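Local coordinates for protein beta subunit of a putative Aromatic-ring-hydroxylating dioxygenase (Novosphingobium aromaticivorans DSM 12444, PDB 3EBY) that probably serves as the beta subunit of an aromatic-ring-hydroxylating dioxygenase, at residues Y45-R50 against C148-L153; Y130-D135 against K144-I149. One frame throughout, in Å; residues are numbered along the deposited sequence. Where two conformers were deposited one is given.

Contact 1: residues Y45-R50 against C148-L153; sequences YQVIAR and CIYDTL
The ring of Tyr150 takes Ala49 against one face: the CA of Ala49 sits 3.9 Å from the centroid of the Tyr150 ring, 18° off its normal, a CH-pi contact. Within that ring's plane, at its edge, lie the carbonyl oxygen of Cys148 and the amide of Thr152. With chi1 at 72°, CG of Tyr150 stands between its own N and carbonyl carbon, which folds the ring back across the neighbouring strand, where CD2 of Tyr150 also meets CG1 of Val47 at 3.5 Å. The ring of Tyr45 meets the sulfur of Cys148 obliquely, CE1 of Tyr45 to SG of Cys148 being 3.7 Å, while its hydroxyl bonds to the C-terminal Ile163. The third flat group, the guanidinium of Arg50, turns its edge to Asp151. NE of Arg50 lies 2.8 Å from OD1 of Asp151, reaching it from above the carboxylate plane, and NH2 of Arg50 bonds OD2 of Asp151 at 3.3 Å, on its syn side but tilted out of that plane. Strands 43-49 and 142-150 pair in parallel, with Val47 and Cys148 on one face and Ile48 and Ile149 on the other; this is the parallel pairing in an otherwise antiparallel sheet, consistent with the NTF2-like fold. Beyond the paired strands, Arg50 NH1 bonds Asp28 O of the second subunit, and Arg50 packs on Phe87 of that subunit. Two nitrogens thus hold the carboxylate side-on and limit the rotation of the guanidinium, so this ion pair probably helps fix the charged end of the contact where two subunits meet.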
ATOM      1  N   TYR A  45      12.354   5.651  19.438  1.00 15.61           N
ATOM      2  CA  TYR A  45      11.121   5.154  18.850  1.00 15.43           C
ATOM      3  C   TYR A  45       9.970   5.730  19.655  1.00 13.09           C
ATOM      4  O   TYR A  45       9.917   5.556  20.874  1.00 17.45           O
ATOM      5  CB  TYR A  45      11.063   3.620  18.895  1.00 14.12           C
ATOM      6  CG  TYR A  45       9.748   3.052  18.393  1.00 15.33           C
ATOM      7  CD1 TYR A  45       9.479   2.982  17.033  1.00 13.59           C
ATOM      8  CD2 TYR A  45       8.756   2.648  19.277  1.00 16.66           C
ATOM      9  CE1 TYR A  45       8.244   2.475  16.551  1.00 12.28           C
ATOM     10  CE2 TYR A  45       7.526   2.140  18.819  1.00 17.38           C
ATOM     11  CZ  TYR A  45       7.292   2.017  17.470  1.00 16.35           C
ATOM     12  OH  TYR A  45       6.065   1.523  17.045  1.00 16.32           O
ATOM     13  N   GLN A  46       9.031   6.366  18.977  1.00 12.98           N
ATOM     14  CA  GLN A  46       7.864   6.879  19.659  1.00 16.43           C
ATOM     15  C   GLN A  46       6.624   6.828  18.789  1.00 15.20           C
ATOM     16  O   GLN A  46       6.696   6.790  17.534  1.00 16.46           O
ATOM     17  CB  GLN A  46       8.121   8.293  20.188  1.00 16.15           C
ATOM     18  CG  GLN A  46       8.251   9.355  19.156  1.00 22.73           C
ATOM     19  CD  GLN A  46       8.789  10.677  19.736  1.00 30.93           C
ATOM     20  OE1 GLN A  46       8.791  10.891  20.966  1.00 30.42           O
ATOM     21  NE2 GLN A  46       9.259  11.546  18.861  1.00 31.39           N
ATOM     22  N   VAL A  47       5.483   6.792  19.464  1.00 16.49           N
ATOM     23  CA  VAL A  47       4.175   6.720  18.823  1.00 15.27           C
ATOM     24  C   VAL A  47       3.351   7.887  19.434  1.00 15.48           C
ATOM     25  O   VAL A  47       3.117   7.928  20.662  1.00 15.69           O
ATOM     26  CB  VAL A  47       3.503   5.338  19.071  1.00 14.05           C
ATOM     27  CG1 VAL A  47       2.075   5.326  18.481  1.00 14.19           C
ATOM     28  CG2 VAL A  47       4.385   4.170  18.458  1.00 15.83           C
ATOM     29  N   ILE A  48       3.000   8.859  18.590  0.50 16.83           N
ATOM     30  CA  ILE A  48       2.405  10.114  19.042  0.50 19.32           C
ATOM     31  C   ILE A  48       1.244  10.508  18.159  0.50 18.12           C
ATOM     32  O   ILE A  48       1.283  10.313  16.939  0.50 16.12           O
ATOM     33  CB  ILE A  48       3.437  11.267  19.033  0.50 19.17           C
ATOM     34  CG1 ILE A  48       4.258  11.246  17.739  0.50 20.08           C
ATOM     35  CG2 ILE A  48       4.353  11.150  20.216  0.50 22.93           C
ATOM     36  CD1 ILE A  48       4.866  12.605  17.377  0.50 26.17           C
ATOM     37  N   ALA A  49       0.185  11.019  18.780  1.00 15.18           N
ATOM     38  CA  ALA A  49      -1.017  11.461  18.024  1.00 19.08           C
ATOM     39  C   ALA A  49      -0.707  12.673  17.148  1.00 21.04           C
ATOM     40  O   ALA A  49       0.072  13.542  17.540  1.00 20.82           O
ATOM     41  CB  ALA A  49      -2.154  11.786  19.005  1.00 21.38           C
ATOM     42  N   ARG A  50      -1.300  12.719  15.945  1.00 18.12           N
ATOM     43  CA  ARG A  50      -1.065  13.825  14.999  1.00 17.52           C
ATOM     44  C   ARG A  50      -1.232  15.195  15.690  1.00 21.53           C
ATOM     45  O   ARG A  50      -0.418  16.098  15.510  1.00 25.17           O
ATOM     46  CB  ARG A  50      -2.039  13.725  13.814  1.00 19.94           C
ATOM     47  CG  ARG A  50      -1.777  14.757  12.696  1.00 23.77           C
ATOM     48  CD  ARG A  50      -2.978  14.916  11.741  1.00 23.04           C
ATOM     49  NE  ARG A  50      -3.159  13.818  10.772  1.00 28.84           N
ATOM     50  CZ  ARG A  50      -3.013  13.938   9.443  1.00 26.17           C
ATOM     51  NH1 ARG A  50      -2.543  15.069   8.902  1.00 22.61           N
ATOM     52  NH2 ARG A  50      -3.268  12.905   8.656  1.00 34.05           N
ATOM     53  N   CYS A 148       6.026   7.515  14.893  1.00 16.23           N
ATOM     54  CA  CYS A 148       4.791   7.085  14.240  1.00 15.00           C
ATOM     55  C   CYS A 148       3.719   8.082  14.602  1.00 17.28           C
ATOM     56  O   CYS A 148       3.267   8.132  15.766  1.00 15.02           O
ATOM     57  CB  CYS A 148       4.386   5.686  14.744  1.00 15.20           C
ATOM     58  SG  CYS A 148       5.690   4.419  14.653  1.00 17.15           S
ATOM     59  N   ILE A 149       3.428   8.984  13.665  1.00 14.65           N
ATOM     60  CA  ILE A 149       2.450  10.063  13.893  1.00 13.73           C
ATOM     61  C   ILE A 149       1.051   9.585  13.432  1.00 14.66           C
ATOM     62  O   ILE A 149       0.820   9.384  12.219  1.00 15.93           O
ATOM     63  CB  ILE A 149       2.840  11.369  13.114  1.00 14.93           C
ATOM     64  CG1 ILE A 149       4.258  11.828  13.477  1.00 17.22           C
ATOM     65  CG2 ILE A 149       1.791  12.487  13.402  1.00 15.93           C
ATOM     66  CD1 ILE A 149       4.695  13.125  12.798  1.00 19.61           C
ATOM     67  N   TYR A 150       0.157   9.305  14.389  1.00 15.12           N
ATOM     68  CA  TYR A 150      -1.040   8.533  14.080  1.00 16.83           C
ATOM     69  C   TYR A 150      -2.360   9.302  14.217  1.00 19.63           C
ATOM     70  O   TYR A 150      -2.477  10.276  14.998  1.00 17.28           O
ATOM     71  CB  TYR A 150      -1.080   7.221  14.892  1.00 16.95           C
ATOM     72  CG  TYR A 150      -1.383   7.432  16.383  1.00 15.96           C
ATOM     73  CD1 TYR A 150      -2.688   7.458  16.847  1.00 17.91           C
ATOM     74  CD2 TYR A 150      -0.355   7.618  17.306  1.00 16.56           C
ATOM     75  CE1 TYR A 150      -2.967   7.654  18.205  1.00 18.84           C
ATOM     76  CE2 TYR A 150      -0.633   7.813  18.675  1.00 17.42           C
ATOM     77  CZ  TYR A 150      -1.930   7.862  19.099  1.00 20.64           C
ATOM     78  OH  TYR A 150      -2.203   8.040  20.455  1.00 18.91           O
ATOM     79  N   ASP A 151      -3.331   8.869  13.422  1.00 19.49           N
ATOM     80  CA  ASP A 151      -4.636   9.513  13.328  1.00 18.75           C
ATOM     81  C   ASP A 151      -5.685   8.857  14.248  1.00 19.84           C
ATOM     82  O   ASP A 151      -6.467   9.549  14.876  1.00 21.08           O
ATOM     83  CB  ASP A 151      -5.128   9.464  11.863  1.00 16.66           C
ATOM     84  CG  ASP A 151      -4.254  10.262  10.934  1.00 19.86           C
ATOM     85  OD1 ASP A 151      -3.484  11.118  11.450  1.00 24.10           O
ATOM     86  OD2 ASP A 151      -4.289   9.982   9.712  1.00 28.86           O
ATOM     87  N   THR A 152      -5.641   7.530  14.341  1.00 19.35           N
ATOM     88  CA  THR A 152      -6.686   6.718  14.972  1.00 20.34           C
ATOM     89  C   THR A 152      -6.645   6.856  16.502  1.00 25.99           C
ATOM     90  O   THR A 152      -5.618   6.593  17.119  1.00 27.40           O
ATOM     91  CB  THR A 152      -6.513   5.244  14.592  1.00 19.67           C
ATOM     92  OG1 THR A 152      -6.218   5.140  13.179  1.00 17.56           O
ATOM     93  CG2 THR A 152      -7.783   4.417  14.928  1.00 22.18           C
ATOM     94  N   LEU A 153      -7.785   7.204  17.098  1.00 20.20           N
ATOM     95  CA  LEU A 153      -7.851   7.585  18.542  1.00 22.26           C
ATOM     96  C   LEU A 153      -7.518   6.424  19.478  1.00 23.63           C
ATOM     97  O   LEU A 153      -6.666   6.541  20.374  1.00 25.29           O
ATOM     98  CB  LEU A 153      -9.267   8.090  18.879  1.00 23.57           C
ATOM     99  CG  LEU A 153      -9.583   8.448  20.348  1.00 23.15           C
ATOM    100  CD1 LEU A 153      -8.600   9.476  20.889  1.00 21.35           C
ATOM    101  CD2 LEU A 153     -11.019   8.954  20.476  1.00 21.04           C
TER

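Contact 2: residues Y130-D135 against K144-I149; sequences YVDRFD and KSRTCI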
ATOM      1  N   TYR A 130       5.098   7.261   9.227  1.00 14.81           N
ATOM      2  CA  TYR A 130       6.448   7.219   9.826  1.00 11.97           C
ATOM      3  C   TYR A 130       7.233   8.463   9.426  1.00 14.23           C
ATOM      4  O   TYR A 130       7.274   8.821   8.244  1.00 14.64           O
ATOM      5  CB  TYR A 130       7.220   5.969   9.362  1.00 16.77           C
ATOM      6  CG  TYR A 130       6.567   4.639   9.658  1.00 17.74           C
ATOM      7  CD1 TYR A 130       6.237   4.268  10.969  1.00 15.77           C
ATOM      8  CD2 TYR A 130       6.305   3.726   8.634  1.00 18.90           C
ATOM      9  CE1 TYR A 130       5.744   2.979  11.266  1.00 17.75           C
ATOM     10  CE2 TYR A 130       5.743   2.453   8.900  1.00 17.33           C
ATOM     11  CZ  TYR A 130       5.521   2.058  10.207  1.00 15.28           C
ATOM     12  OH  TYR A 130       4.942   0.805  10.451  1.00 15.61           O
ATOM     13  N   VAL A 131       7.866   9.087  10.406  1.00 14.71           N
ATOM     14  CA  VAL A 131       8.835  10.185  10.189  1.00 15.18           C
ATOM     15  C   VAL A 131      10.173   9.707  10.748  1.00 15.71           C
ATOM     16  O   VAL A 131      10.327   9.510  11.973  1.00 14.62           O
ATOM     17  CB  VAL A 131       8.388  11.474  10.879  1.00 17.03           C
ATOM     18  CG1 VAL A 131       9.426  12.581  10.695  1.00 17.60           C
ATOM     19  CG2 VAL A 131       7.009  11.918  10.319  1.00 18.60           C
ATOM     20  N   ASP A 132      11.120   9.478   9.847  1.00 16.38           N
ATOM     21  CA  ASP A 132      12.309   8.705  10.160  1.00 16.62           C
ATOM     22  C   ASP A 132      13.627   9.450   9.926  1.00 15.93           C
ATOM     23  O   ASP A 132      13.741  10.309   9.022  1.00 13.10           O
ATOM     24  CB  ASP A 132      12.348   7.433   9.295  1.00 16.11           C
ATOM     25  CG  ASP A 132      11.147   6.547   9.487  1.00 17.21           C
ATOM     26  OD1 ASP A 132      10.710   6.364  10.647  1.00 15.29           O
ATOM     27  OD2 ASP A 132      10.668   5.979   8.465  1.00 15.90           O
ATOM     28  N   ARG A 133      14.624   9.054  10.712  1.00 16.28           N
ATOM     29  CA  ARG A 133      16.030   9.345  10.441  1.00 14.50           C
ATOM     30  C   ARG A 133      16.756   8.011  10.366  1.00 18.27           C
ATOM     31  O   ARG A 133      16.743   7.230  11.334  1.00 16.92           O
ATOM     32  CB  ARG A 133      16.652  10.197  11.551  1.00 18.27           C
ATOM     33  CG  ARG A 133      15.968  11.529  11.736  1.00 22.83           C
ATOM     34  CD  ARG A 133      16.778  12.487  12.608  1.00 27.76           C
ATOM     35  NE  ARG A 133      16.740  12.142  14.027  1.00 44.30           N
ATOM     36  CZ  ARG A 133      17.811  11.969  14.805  1.00 49.57           C
ATOM     37  NH1 ARG A 133      19.048  12.130  14.322  1.00 55.88           N
ATOM     38  NH2 ARG A 133      17.644  11.679  16.096  1.00 42.29           N
ATOM     39  N   PHE A 134      17.250   7.710   9.170  1.00 15.70           N
ATOM     40  CA  PHE A 134      17.987   6.491   8.878  1.00 12.81           C
ATOM     41  C   PHE A 134      19.505   6.725   8.888  1.00 14.34           C
ATOM     42  O   PHE A 134      20.005   7.723   8.352  1.00 17.07           O
ATOM     43  CB  PHE A 134      17.596   5.951   7.497  1.00 14.09           C
ATOM     44  CG  PHE A 134      16.274   5.289   7.459  1.00 15.86           C
ATOM     45  CD1 PHE A 134      16.161   3.935   7.763  1.00 22.81           C
ATOM     46  CD2 PHE A 134      15.148   5.980   7.063  1.00 13.05           C
ATOM     47  CE1 PHE A 134      14.938   3.303   7.732  1.00 18.50           C
ATOM     48  CE2 PHE A 134      13.915   5.326   6.996  1.00 15.39           C
ATOM     49  CZ  PHE A 134      13.832   3.982   7.344  1.00 17.51           C
ATOM     50  N   ASP A 135      20.221   5.743   9.405  1.00 18.31           N
ATOM     51  CA  ASP A 135      21.675   5.692   9.349  1.00 18.41           C
ATOM     52  C   ASP A 135      22.045   4.649   8.271  1.00 22.18           C
ATOM     53  O   ASP A 135      21.782   3.449   8.444  1.00 19.50           O
ATOM     54  CB  ASP A 135      22.196   5.263  10.715  1.00 18.80           C
ATOM     55  CG  ASP A 135      23.713   5.109  10.761  1.00 22.43           C
ATOM     56  OD1 ASP A 135      24.390   5.293   9.719  1.00 20.67           O
ATOM     57  OD2 ASP A 135      24.238   4.892  11.887  1.00 20.06           O
ATOM     58  N   LYS A 144      17.856   5.418  13.190  1.00 13.25           N
ATOM     59  CA  LYS A 144      18.305   6.297  14.297  1.00 12.91           C
ATOM     60  C   LYS A 144      17.072   6.780  15.103  1.00 15.16           C
ATOM     61  O   LYS A 144      17.063   6.780  16.362  1.00 15.34           O
ATOM     62  CB  LYS A 144      19.080   7.487  13.743  1.00 15.75           C
ATOM     63  CG  LYS A 144      19.535   8.498  14.806  1.00 20.15           C
ATOM     64  CD  LYS A 144      20.430   7.871  15.846  1.00 23.05           C
ATOM     65  CE  LYS A 144      21.055   8.926  16.767  1.00 23.74           C
ATOM     66  NZ  LYS A 144      21.982   8.277  17.737  1.00 19.97           N
ATOM     67  N   SER A 145      16.041   7.210  14.388  0.50 15.26           N
ATOM     68  CA  SER A 145      14.786   7.582  15.040  0.50 13.86           C
ATOM     69  C   SER A 145      13.584   7.329  14.152  0.50 15.64           C
ATOM     70  O   SER A 145      13.622   7.553  12.934  0.50 15.62           O
ATOM     71  CB  SER A 145      14.799   9.050  15.476  0.50 17.53           C
ATOM     72  OG  SER A 145      14.796   9.928  14.366  0.50 15.55           O
ATOM     73  N   ARG A 146      12.519   6.858  14.779  1.00 15.28           N
ATOM     74  CA  ARG A 146      11.192   6.661  14.099  1.00 14.39           C
ATOM     75  C   ARG A 146      10.104   7.193  15.001  1.00 16.59           C
ATOM     76  O   ARG A 146       9.946   6.755  16.174  1.00 15.44           O
ATOM     77  CB  ARG A 146      10.955   5.189  13.761  1.00 15.09           C
ATOM     78  CG  ARG A 146       9.485   4.805  13.420  1.00 16.55           C
ATOM     79  CD  ARG A 146       9.387   3.526  12.553  1.00 12.22           C
ATOM     80  NE  ARG A 146       9.771   3.821  11.157  1.00 14.41           N
ATOM     81  CZ  ARG A 146       9.761   2.936  10.163  1.00 16.06           C
ATOM     82  NH1 ARG A 146       9.341   1.686  10.365  1.00 18.44           N
ATOM     83  NH2 ARG A 146      10.072   3.321   8.940  1.00 17.96           N
ATOM     84  N   THR A 147       9.338   8.120  14.451  1.00 14.50           N
ATOM     85  CA  THR A 147       8.170   8.645  15.096  1.00 16.86           C
ATOM     86  C   THR A 147       6.949   8.230  14.259  1.00 16.65           C
ATOM     87  O   THR A 147       6.893   8.493  13.073  1.00 15.66           O
ATOM     88  CB  THR A 147       8.228  10.188  15.199  1.00 19.27           C
ATOM     89  OG1 THR A 147       9.362  10.597  15.985  1.00 18.57           O
ATOM     90  CG2 THR A 147       6.940  10.736  15.819  1.00 19.18           C
ATOM     91  N   CYS A 148       6.026   7.515  14.893  1.00 16.23           N
ATOM     92  CA  CYS A 148       4.791   7.085  14.240  1.00 15.00           C
ATOM     93  C   CYS A 148       3.719   8.082  14.602  1.00 17.28           C
ATOM     94  O   CYS A 148       3.267   8.132  15.766  1.00 15.02           O
ATOM     95  CB  CYS A 148       4.386   5.686  14.744  1.00 15.20           C
ATOM     96  SG  CYS A 148       5.690   4.419  14.653  1.00 17.15           S
ATOM     97  N   ILE A 149       3.428   8.984  13.665  1.00 14.65           N
ATOM     98  CA  ILE A 149       2.450  10.063  13.893  1.00 13.73           C
ATOM     99  C   ILE A 149       1.051   9.585  13.432  1.00 14.66           C
ATOM    100  O   ILE A 149       0.820   9.384  12.219  1.00 15.93           O
ATOM    101  CB  ILE A 149       2.840  11.369  13.114  1.00 14.93           C
ATOM    102  CG1 ILE A 149       4.258  11.828  13.477  1.00 17.22           C
ATOM    103  CG2 ILE A 149       1.791  12.487  13.402  1.00 15.93           C
ATOM    104  CD1 ILE A 149       4.695  13.125  12.798  1.00 19.61           C
TER
HETATM  105  O   HOH W   1      12.019  10.567  13.769  1.00 22.45           O
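The guanidinium of Arg146 lies flat on the Tyr130 ring, planes 8° apart and centres 3.8 Å from each other, a stacked cation-pi pair. The edge of the same guanidinium grips Asp132 side-on: NE of Arg146 is 2.8 Å from OD1 of Asp132, on the syn side, tilted out of the carboxylate plane, and NH2 reaches OD2 almost straight, at 177°. A bend at chi3 (-75°) turns the end of Arg146 so that face and edge are used together. Asn20 takes a further bond from NH2, and Tyr23 adds a second cation-pi contact. Were Arg146 cut back to an alanine, the buried carboxylate of Asp132 would probably lose its charged mate and the Tyr130 ring the flat group stacked on it. The two strands form an antiparallel hairpin, with a classic beta bulge where Lys144 and Ser145 both face Arg133, whose carbonyl oxygen accepts from both amides. Arg133 runs along both bulge residues: its CG lies 3.3 Å from OG of Ser145, and its guanidinium lays one face on CG of Lys144, NH1 of Arg133 to CG of Lys144 being 3.7 Å. On that side of the sheet a water donates to Val131 O, 2.7 Å from it, and also bonds OG of Ser145.

Both contacts are built on strand 142-150, which lies between strands 43-49 and 122-135 in one mixed sheet. Contact 1 pairs it in parallel with a strand from early in the chain, across 97 intervening residues; contact 2 pairs it antiparallel with its hairpin partner, with only eight residues between the segments. Their centres are about 12 Å apart, and Cys148 and Ile149 belong to both. Gln46 ties the two together: its backbone N probably bonds Arg146 O and its side-chain NE2 Thr147 OG1. The last strand thus joins the early strand to strand 122-135, consistent with the curved sheet of the NTF2-like fold, and only contact 1 meets the second subunit.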